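Local coordinates for glycerol dehydratase (Clostridium butyricum, PDB 1R9D), which dehydrates glycerol without coenzyme B12, probably by means of a glycyl radical, at residues P25-E30 with S83-E88; D107-S112 with G334-Y339; N279-S284 with I321-D326. One frame throughout, in Å; residues are numbered along the deposited sequence.

Contact 1: P25-E30 with S83-E88; sequences PCVESE and SQVFPE
V85 lays its CG2 methyl against CG1 of V27, and the two valines cross at a slant. The carbons are 3.5 Å apart, which is tight for methyl groups. V85 CG2 sits beside its own backbone N, anti to the carbonyl carbon, and this also brings it against the carbonyl oxygen of E28. The backbones are joined by a single beta bridge between V27 and S83. Its bonding pattern is that of a parallel bridge. The N-H of S83 reaches C26 O at 2.9 Å, and the N-H of E28 comes back to S83 O. Between them, the CA of V27 makes a CH···O contact with S83 O. The bridge ties together two loops of the pyruvate formate-lyase-like fold.

Beyond the bridge the contact is polar. Q84 starts away from the other segment and bends at chi2 (-70°), which brings its amide back toward the E28 carboxylate, with Q84 NE2 3.6 Å from E28 OE1. The amide and the carboxylate stand almost perpendicular. Each is fixed mainly from outside: E28 by the backbone N-H groups of K78 and E79, Q84 OE1 by the N-H of R31. One water gives protons to E28 O and Q84 OE1 and accepts the N-H of V85. It thus fills in where the backbones diverge. A second water takes a bond from Q84 NE2 and lies close to the E28 and E30 carboxylates. The N-H of V324, in segment 321-326, binds S83 OG, which turns forward along its own chain and donates to a lone pair of Q84 O at 2.8 Å.

Contact 2: D107-S112 with G334-Y339; sequences DAFQIS and GGYPMY
D107 grips two successive backbone N-H groups of segment 334-339 with one carboxylate. Its CG lies beside the backbone N (chi1 -69°), which brings the carboxylate round to that loop. G335 N bonds to D107 OD1 at 2.9 Å, almost straight at 172°. OD1 uses its syn lone pair, the one on the side of the other oxygen. Y336 N bonds to D107 OD2 at 2.8 Å. This donor is also on the syn side but lies well out of the carboxylate plane. G335 N has a second, weak bond to OD2. The carboxylate is therefore held at both oxygens and cannot turn easily. It is buried, and the backbone N-H groups probably help to offset its negative charge. The backbone angles of G335 call for glycine.

A further bond runs in the same direction, from 334-339 to 107-112: Y336 OH donates to A108 O at 2.6 Å. It comes in the carbonyl plane, on a lone pair. The same oxygen lies at the edge of the tyrosine ring. Y336 is thus held at both ends, by its backbone N and by its phenol.

The aromatic contact lies between these polar ends. The edge of Y336 is turned to the face of F109 in an offset edge-to-face pair. The ring planes are at 90°. Y336 CE2 approaches F109 CE1 at 3.6 Å and also packs on the CA of D107.

Outside the pair, G334 O accepts a bond from the hydroxyl of Y764, next to G763, the predicted glycyl radical site. The contact joins two loops of the pyruvate formate-lyase-like fold. Segment 107-112 leads into helix 113-125, with S112 as its N-cap. Segment 334-339 follows helix 329-332 and runs on to strand 341-344, at the edge, within this chain, of a mixed sheet.

Contact 3: N279-S284 with I321-D326; sequences NGHSIS and INKVRD
K323 pushes its ammonium group between N279 and H281 and bonds to both. NZ donates to N279 O at 2.8 Å, from a position somewhat off the carbonyl plane. It also donates to ND1 of H281 at 3.1 Å, 27° out of the ring plane. The lysine chain is extended along its whole length. Its CG is anti to the backbone N (chi1 169°), and every later torsion is also extended. This carries NZ straight across, at about a right angle to both partners. On the way CE passes the amide of N279, with 3.8 Å between K323 CE and N279 ND2.

R325 comes to the same histidine nitrogen. Its NH2 lies 3.2 Å from H281 ND1, which sits near the plane of the guanidinium, at its edge. The ring and guanidinium planes are 72° apart. NH2 is itself bonded to the carbonyl of P337. CG of K323 lies over one guanidinium face, so the two basic chains pack on each other.

The next shell sets these groups in place. N279 OD1 accepts the N-H of G161, and ND2 binds OD1 of N160. A water donates to V324 O and takes a weak bond from N279 ND2. The N-H of K323 is held by the side chain of N322. Further out, D326 caps the turn that leads into helix 329-332.

The chemistry points to the glycerol pocket. H281 NE2 bonds to O2 of the bound glycerol, and S282 OG to its O3. K323 is therefore a second-shell residue: by engaging ND1, it probably steadies the ring so that NE2 stays turned to the ligand.

The three contacts form one buried cluster of loops, with centres 10 to 11 Å apart. All belong to the pyruvate formate-lyase-like part of the protein. Along the chain, contact 1 closes before the others open. Both segments of contact 3 fall between the two segments of contact 2. Each pair is linked directly. P25 and V27 pair with Q110, joining contact 1 to contact 2. F86 packs on N279, joining contact 1 to contact 3. M338 pairs with S282, joining contact 2 to contact 3. The cluster thus connects loops near the N-terminal helices to the glycerol site at contact 3, while contact 2 touches Y764, next to the predicted radical glycine.

Contact 1: P25-E30 with S83-E88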
loop_
_atom_site.group_PDB
_atom_site.type_symbol
_atom_site.label_atom_id
_atom_site.label_comp_id
_atom_site.label_asym_id
_atom_site.label_seq_id
_atom_site.Cartn_x
_atom_site.Cartn_y
_atom_site.Cartn_z
ATOM N N PRO A 25 -5.639 32.856 -20.833
ATOM C CA PRO A 25 -5.360 31.593 -20.143
ATOM C C PRO A 25 -3.873 31.345 -19.932
ATOM O O PRO A 25 -3.084 31.430 -20.868
ATOM C CB PRO A 25 -6.001 30.555 -21.062
ATOM C CG PRO A 25 -7.190 31.288 -21.589
ATOM C CD PRO A 25 -6.589 32.640 -21.941
ATOM N N CYS A 26 -3.494 31.039 -18.696
ATOM C CA CYS A 26 -2.098 30.773 -18.390
ATOM C C CYS A 26 -1.949 29.643 -17.384
ATOM O O CYS A 26 -2.933 29.121 -16.859
ATOM C CB CYS A 26 -1.426 32.028 -17.830
ATOM S SG CYS A 26 -1.996 32.477 -16.177
ATOM N N VAL A 27 -0.698 29.276 -17.136
ATOM C CA VAL A 27 -0.355 28.227 -16.190
ATOM C C VAL A 27 0.313 28.897 -14.997
ATOM O O VAL A 27 1.328 29.583 -15.150
ATOM C CB VAL A 27 0.635 27.227 -16.809
ATOM C CG1 VAL A 27 1.033 26.176 -15.777
ATOM C CG2 VAL A 27 0.010 26.570 -18.028
ATOM N N GLU A 28 -0.270 28.717 -13.817
ATOM C CA GLU A 28 0.279 29.305 -12.604
ATOM C C GLU A 28 1.006 28.231 -11.804
ATOM O O GLU A 28 0.718 27.039 -11.948
ATOM C CB GLU A 28 -0.846 29.977 -11.806
ATOM C CG GLU A 28 -1.283 31.294 -12.468
ATOM C CD GLU A 28 -2.494 31.956 -11.834
ATOM O OE1 GLU A 28 -2.830 31.639 -10.674
ATOM O OE2 GLU A 28 -3.106 32.821 -12.506
ATOM N N SER A 29 1.962 28.647 -10.974
ATOM C CA SER A 29 2.754 27.687 -10.212
ATOM C C SER A 29 2.528 27.597 -8.703
ATOM O O SER A 29 3.086 26.713 -8.055
ATOM C CB SER A 29 4.243 27.937 -10.479
ATOM O OG SER A 29 4.599 29.270 -10.148
ATOM N N GLU A 30 1.719 28.489 -8.142
ATOM C CA GLU A 30 1.467 28.475 -6.704
ATOM C C GLU A 30 1.129 27.090 -6.139
ATOM O O GLU A 30 1.797 26.606 -5.218
ATOM C CB GLU A 30 0.341 29.445 -6.345
ATOM C CG GLU A 30 0.750 30.916 -6.210
ATOM C CD GLU A 30 1.113 31.572 -7.530
ATOM O OE1 GLU A 30 0.526 31.194 -8.568
ATOM O OE2 GLU A 30 1.974 32.482 -7.525
ATOM N N SER A 83 -5.022 27.789 -15.278
ATOM C CA SER A 83 -4.815 26.482 -14.655
ATOM C C SER A 83 -3.625 26.351 -13.704
ATOM O O SER A 83 -2.543 26.883 -13.961
ATOM C CB SER A 83 -4.680 25.423 -15.761
ATOM O OG SER A 83 -4.299 24.153 -15.250
ATOM N N GLN A 84 -3.838 25.634 -12.604
ATOM C CA GLN A 84 -2.773 25.367 -11.646
ATOM C C GLN A 84 -2.121 24.087 -12.168
ATOM O O GLN A 84 -2.603 23.490 -13.139
ATOM C CB GLN A 84 -3.327 25.111 -10.236
ATOM C CG GLN A 84 -3.920 26.318 -9.504
ATOM C CD GLN A 84 -2.871 27.341 -9.078
ATOM O OE1 GLN A 84 -1.684 27.035 -8.998
ATOM N NE2 GLN A 84 -3.316 28.559 -8.787
ATOM N N VAL A 85 -1.045 23.660 -11.518
ATOM C CA VAL A 85 -0.315 22.461 -11.916
ATOM C C VAL A 85 -0.477 21.363 -10.866
ATOM O O VAL A 85 -0.439 21.636 -9.663
ATOM C CB VAL A 85 1.182 22.784 -12.107
ATOM C CG1 VAL A 85 1.966 21.521 -12.432
ATOM C CG2 VAL A 85 1.340 23.801 -13.226
ATOM N N PHE A 86 -0.667 20.129 -11.332
ATOM C CA PHE A 86 -0.857 18.974 -10.455
ATOM C C PHE A 86 0.244 17.946 -10.725
ATOM O O PHE A 86 0.014 16.905 -11.346
ATOM C CB PHE A 86 -2.251 18.368 -10.702
ATOM C CG PHE A 86 -3.381 19.290 -10.328
ATOM C CD1 PHE A 86 -3.606 20.468 -11.040
ATOM C CD2 PHE A 86 -4.181 19.016 -9.225
ATOM C CE1 PHE A 86 -4.605 21.357 -10.655
ATOM C CE2 PHE A 86 -5.183 19.897 -8.829
ATOM C CZ PHE A 86 -5.395 21.074 -9.546
ATOM N N PRO A 87 1.462 18.223 -10.229
ATOM C CA PRO A 87 2.640 17.372 -10.395
ATOM C C PRO A 87 2.564 15.974 -9.798
ATOM O O PRO A 87 3.367 15.118 -10.151
ATOM C CB PRO A 87 3.752 18.205 -9.764
ATOM C CG PRO A 87 3.039 18.878 -8.640
ATOM C CD PRO A 87 1.755 19.337 -9.306
ATOM N N GLU A 88 1.604 15.747 -8.905
ATOM C CA GLU A 88 1.454 14.442 -8.266
ATOM C C GLU A 88 1.007 13.352 -9.234
ATOM O O GLU A 88 1.198 12.166 -8.962
ATOM C CB GLU A 88 0.457 14.515 -7.101
ATOM C CG GLU A 88 -0.967 14.903 -7.492
ATOM C CD GLU A 88 -1.291 16.364 -7.225
ATOM O OE1 GLU A 88 -2.243 16.628 -6.461
ATOM O OE2 GLU A 88 -0.605 17.249 -7.782
HETATM O O HOH W 1 0.203 25.412 -9.751
HETATM O O HOH W 2 -2.157 31.199 -8.273
#

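Contact 2: D107-S112 with G334-Y339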
loop_
_atom_site.group_PDB
_atom_site.type_symbol
_atom_site.label_atom_id
_atom_site.label_comp_id
_atom_site.label_asym_id
_atom_site.label_seq_id
_atom_site.Cartn_x
_atom_site.Cartn_y
_atom_site.Cartn_z
ATOM N N ASP A 107 -6.094 26.203 -27.843
ATOM C CA ASP A 107 -5.742 25.804 -26.482
ATOM C C ASP A 107 -4.362 26.299 -26.070
ATOM O O ASP A 107 -3.594 25.572 -25.443
ATOM C CB ASP A 107 -5.799 24.279 -26.332
ATOM C CG ASP A 107 -7.217 23.739 -26.418
ATOM O OD1 ASP A 107 -7.720 23.551 -27.544
ATOM O OD2 ASP A 107 -7.833 23.516 -25.354
ATOM N N ALA A 108 -4.048 27.539 -26.426
ATOM C CA ALA A 108 -2.757 28.104 -26.071
ATOM C C ALA A 108 -2.773 28.559 -24.616
ATOM O O ALA A 108 -3.803 29.002 -24.102
ATOM C CB ALA A 108 -2.430 29.283 -26.990
ATOM N N PHE A 109 -1.631 28.429 -23.952
ATOM C CA PHE A 109 -1.496 28.864 -22.568
ATOM C C PHE A 109 -0.246 29.724 -22.436
ATOM O O PHE A 109 0.768 29.467 -23.087
ATOM C CB PHE A 109 -1.365 27.677 -21.605
ATOM C CG PHE A 109 -2.670 27.021 -21.256
ATOM C CD1 PHE A 109 -3.210 26.030 -22.069
ATOM C CD2 PHE A 109 -3.352 27.385 -20.102
ATOM C CE1 PHE A 109 -4.408 25.411 -21.732
ATOM C CE2 PHE A 109 -4.551 26.773 -19.755
ATOM C CZ PHE A 109 -5.081 25.783 -20.572
ATOM N N GLN A 110 -0.331 30.744 -21.593
ATOM C CA GLN A 110 0.803 31.624 -21.343
ATOM C C GLN A 110 1.447 31.137 -20.046
ATOM O O GLN A 110 0.796 30.480 -19.238
ATOM C CB GLN A 110 0.332 33.071 -21.155
ATOM C CG GLN A 110 -0.557 33.603 -22.271
ATOM C CD GLN A 110 0.075 33.454 -23.638
ATOM O OE1 GLN A 110 1.191 33.919 -23.869
ATOM N NE2 GLN A 110 -0.635 32.800 -24.555
ATOM N N ILE A 111 2.725 31.444 -19.856
ATOM C CA ILE A 111 3.416 31.061 -18.631
ATOM C C ILE A 111 4.620 31.980 -18.452
ATOM O O ILE A 111 5.445 32.129 -19.354
ATOM C CB ILE A 111 3.855 29.572 -18.651
ATOM C CG1 ILE A 111 4.435 29.191 -17.284
ATOM C CG2 ILE A 111 4.855 29.324 -19.769
ATOM C CD1 ILE A 111 4.784 27.722 -17.141
ATOM N N SER A 112 4.700 32.610 -17.285
ATOM C CA SER A 112 5.779 33.547 -16.982
ATOM C C SER A 112 7.137 32.880 -16.814
ATOM O O SER A 112 7.228 31.682 -16.533
ATOM C CB SER A 112 5.446 34.327 -15.714
ATOM O OG SER A 112 5.397 33.461 -14.594
ATOM N N GLY A 334 -10.125 19.191 -26.983
ATOM C CA GLY A 334 -9.910 20.550 -27.456
ATOM C C GLY A 334 -10.902 21.610 -27.021
ATOM O O GLY A 334 -12.072 21.323 -26.785
ATOM N N GLY A 335 -10.422 22.851 -26.908
ATOM C CA GLY A 335 -11.291 23.956 -26.532
ATOM C C GLY A 335 -11.407 24.321 -25.058
ATOM O O GLY A 335 -12.468 24.775 -24.623
ATOM N N TYR A 336 -10.332 24.130 -24.292
ATOM C CA TYR A 336 -10.328 24.451 -22.859
ATOM C C TYR A 336 -11.521 23.844 -22.115
ATOM O O TYR A 336 -12.116 24.504 -21.264
ATOM C CB TYR A 336 -10.395 25.966 -22.653
ATOM C CG TYR A 336 -9.285 26.780 -23.277
ATOM C CD1 TYR A 336 -9.585 27.887 -24.071
ATOM C CD2 TYR A 336 -7.943 26.499 -23.017
ATOM C CE1 TYR A 336 -8.577 28.703 -24.588
ATOM C CE2 TYR A 336 -6.924 27.313 -23.533
ATOM C CZ TYR A 336 -7.254 28.412 -24.314
ATOM O OH TYR A 336 -6.264 29.236 -24.817
ATOM N N PRO A 337 -11.877 22.578 -22.403
ATOM C CA PRO A 337 -13.020 21.939 -21.739
ATOM C C PRO A 337 -12.818 21.360 -20.335
ATOM O O PRO A 337 -11.779 20.775 -20.040
ATOM C CB PRO A 337 -13.404 20.848 -22.731
ATOM C CG PRO A 337 -12.057 20.369 -23.177
ATOM C CD PRO A 337 -11.296 21.676 -23.415
ATOM N N MET A 338 -13.834 21.526 -19.486
ATOM C CA MET A 338 -13.822 20.981 -18.128
ATOM C C MET A 338 -14.936 19.945 -17.990
ATOM O O MET A 338 -14.962 19.173 -17.029
ATOM C CB MET A 338 -14.012 22.080 -17.076
ATOM C CG MET A 338 -12.792 22.984 -16.902
ATOM S SD MET A 338 -11.243 22.089 -16.726
ATOM C CE MET A 338 -11.509 21.187 -15.181
ATOM N N TYR A 339 -15.860 19.951 -18.949
ATOM C CA TYR A 339 -16.982 19.002 -18.975
ATOM C C TYR A 339 -17.820 18.912 -17.696
ATOM O O TYR A 339 -18.124 17.815 -17.226
ATOM C CB TYR A 339 -16.468 17.598 -19.313
ATOM C CG TYR A 339 -15.564 17.526 -20.524
ATOM C CD1 TYR A 339 -14.178 17.617 -20.390
ATOM C CD2 TYR A 339 -16.094 17.371 -21.807
ATOM C CE1 TYR A 339 -13.342 17.552 -21.499
ATOM C CE2 TYR A 339 -15.266 17.309 -22.925
ATOM C CZ TYR A 339 -13.895 17.399 -22.767
ATOM O OH TYR A 339 -13.076 17.340 -23.872
#

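Contact 3: N279-S284 with I321-D326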
loop_
_atom_site.group_PDB
_atom_site.type_symbol
_atom_site.label_atom_id
_atom_site.label_comp_id
_atom_site.label_asym_id
_atom_site.label_seq_id
_atom_site.Cartn_x
_atom_site.Cartn_y
_atom_site.Cartn_z
ATOM N N ASN A 279 -7.194 17.547 -10.293
ATOM C CA ASN A 279 -7.597 18.165 -11.551
ATOM C C ASN A 279 -8.346 17.216 -12.481
ATOM O O ASN A 279 -8.411 17.443 -13.683
ATOM C CB ASN A 279 -6.390 18.780 -12.277
ATOM C CG ASN A 279 -5.428 17.748 -12.822
ATOM O OD1 ASN A 279 -5.434 16.586 -12.416
ATOM N ND2 ASN A 279 -4.574 18.178 -13.749
ATOM N N GLY A 280 -8.903 16.140 -11.934
ATOM C CA GLY A 280 -9.680 15.266 -12.794
ATOM C C GLY A 280 -10.831 16.146 -13.251
ATOM O O GLY A 280 -11.338 16.947 -12.456
ATOM N N HIS A 281 -11.237 16.047 -14.516
ATOM C CA HIS A 281 -12.338 16.884 -14.972
ATOM C C HIS A 281 -13.680 16.161 -14.898
ATOM O O HIS A 281 -13.795 15.113 -14.261
ATOM C CB HIS A 281 -12.078 17.441 -16.386
ATOM C CG HIS A 281 -11.850 16.398 -17.437
ATOM N ND1 HIS A 281 -10.613 16.165 -17.996
ATOM C CD2 HIS A 281 -12.708 15.550 -18.054
ATOM C CE1 HIS A 281 -10.718 15.220 -18.913
ATOM N NE2 HIS A 281 -11.979 14.830 -18.967
ATOM N N SER A 282 -14.692 16.724 -15.541
ATOM C CA SER A 282 -16.030 16.155 -15.501
ATOM C C SER A 282 -16.575 16.134 -14.074
ATOM O O SER A 282 -17.258 15.196 -13.666
ATOM C CB SER A 282 -16.049 14.753 -16.117
ATOM O OG SER A 282 -15.909 14.843 -17.528
ATOM N N ILE A 283 -16.231 17.167 -13.304
ATOM C CA ILE A 283 -16.753 17.310 -11.951
ATOM C C ILE A 283 -18.119 17.900 -12.286
ATOM O O ILE A 283 -18.240 19.083 -12.619
ATOM C CB ILE A 283 -15.914 18.307 -11.117
ATOM C CG1 ILE A 283 -14.468 17.814 -11.033
ATOM C CG2 ILE A 283 -16.506 18.445 -9.718
ATOM C CD1 ILE A 283 -14.316 16.381 -10.488
ATOM N N SER A 284 -19.145 17.062 -12.202
ATOM C CA SER A 284 -20.484 17.458 -12.608
ATOM C C SER A 284 -21.538 17.760 -11.564
ATOM O O SER A 284 -21.873 16.913 -10.737
ATOM C CB SER A 284 -21.029 16.392 -13.560
ATOM O OG SER A 284 -20.065 16.081 -14.552
ATOM N N ILE A 321 -12.783 27.994 -14.301
ATOM C CA ILE A 321 -11.863 26.876 -14.138
ATOM C C ILE A 321 -11.295 26.395 -15.472
ATOM O O ILE A 321 -12.015 26.309 -16.464
ATOM C CB ILE A 321 -12.576 25.695 -13.432
ATOM C CG1 ILE A 321 -13.136 26.175 -12.089
ATOM C CG2 ILE A 321 -11.610 24.528 -13.240
ATOM C CD1 ILE A 321 -13.864 25.108 -11.291
ATOM N N ASN A 322 -9.997 26.102 -15.495
ATOM C CA ASN A 322 -9.349 25.607 -16.703
ATOM C C ASN A 322 -8.329 24.550 -16.304
ATOM O O ASN A 322 -8.004 24.410 -15.122
ATOM C CB ASN A 322 -8.661 26.737 -17.473
ATOM C CG ASN A 322 -8.574 26.456 -18.970
ATOM O OD1 ASN A 322 -8.634 25.303 -19.405
ATOM N ND2 ASN A 322 -8.413 27.513 -19.763
ATOM N N LYS A 323 -7.811 23.827 -17.292
ATOM C CA LYS A 323 -6.865 22.743 -17.050
ATOM C C LYS A 323 -5.909 22.539 -18.218
ATOM O O LYS A 323 -6.329 22.157 -19.306
ATOM C CB LYS A 323 -7.656 21.449 -16.797
ATOM C CG LYS A 323 -6.843 20.155 -16.777
ATOM C CD LYS A 323 -7.783 18.957 -16.594
ATOM C CE LYS A 323 -7.042 17.634 -16.546
ATOM N NZ LYS A 323 -8.003 16.508 -16.326
ATOM N N VAL A 324 -4.619 22.783 -17.995
ATOM C CA VAL A 324 -3.631 22.597 -19.049
ATOM C C VAL A 324 -3.299 21.105 -19.188
ATOM O O VAL A 324 -3.199 20.382 -18.191
ATOM C CB VAL A 324 -2.336 23.405 -18.755
ATOM C CG1 VAL A 324 -1.656 22.876 -17.496
ATOM C CG2 VAL A 324 -1.400 23.337 -19.948
ATOM N N ARG A 325 -3.158 20.647 -20.430
ATOM C CA ARG A 325 -2.847 19.248 -20.719
ATOM C C ARG A 325 -1.705 19.183 -21.729
ATOM O O ARG A 325 -1.457 20.154 -22.445
ATOM C CB ARG A 325 -4.068 18.537 -21.323
ATOM C CG ARG A 325 -5.356 18.653 -20.521
ATOM C CD ARG A 325 -6.452 17.779 -21.140
ATOM N NE ARG A 325 -7.697 17.795 -20.371
ATOM C CZ ARG A 325 -8.582 18.788 -20.380
ATOM N NH1 ARG A 325 -8.378 19.868 -21.124
ATOM N NH2 ARG A 325 -9.677 18.698 -19.639
ATOM N N ASP A 326 -1.024 18.041 -21.803
ATOM C CA ASP A 326 0.075 17.891 -22.752
ATOM C C ASP A 326 -0.460 18.068 -24.177
ATOM O O ASP A 326 -1.672 17.967 -24.411
ATOM C CB ASP A 326 0.751 16.524 -22.602
ATOM C CG ASP A 326 -0.170 15.372 -22.955
ATOM O OD1 ASP A 326 -0.916 14.903 -22.067
ATOM O OD2 ASP A 326 -0.143 14.942 -24.126
HETATM O O HOH W 3 -3.091 20.159 -15.514
#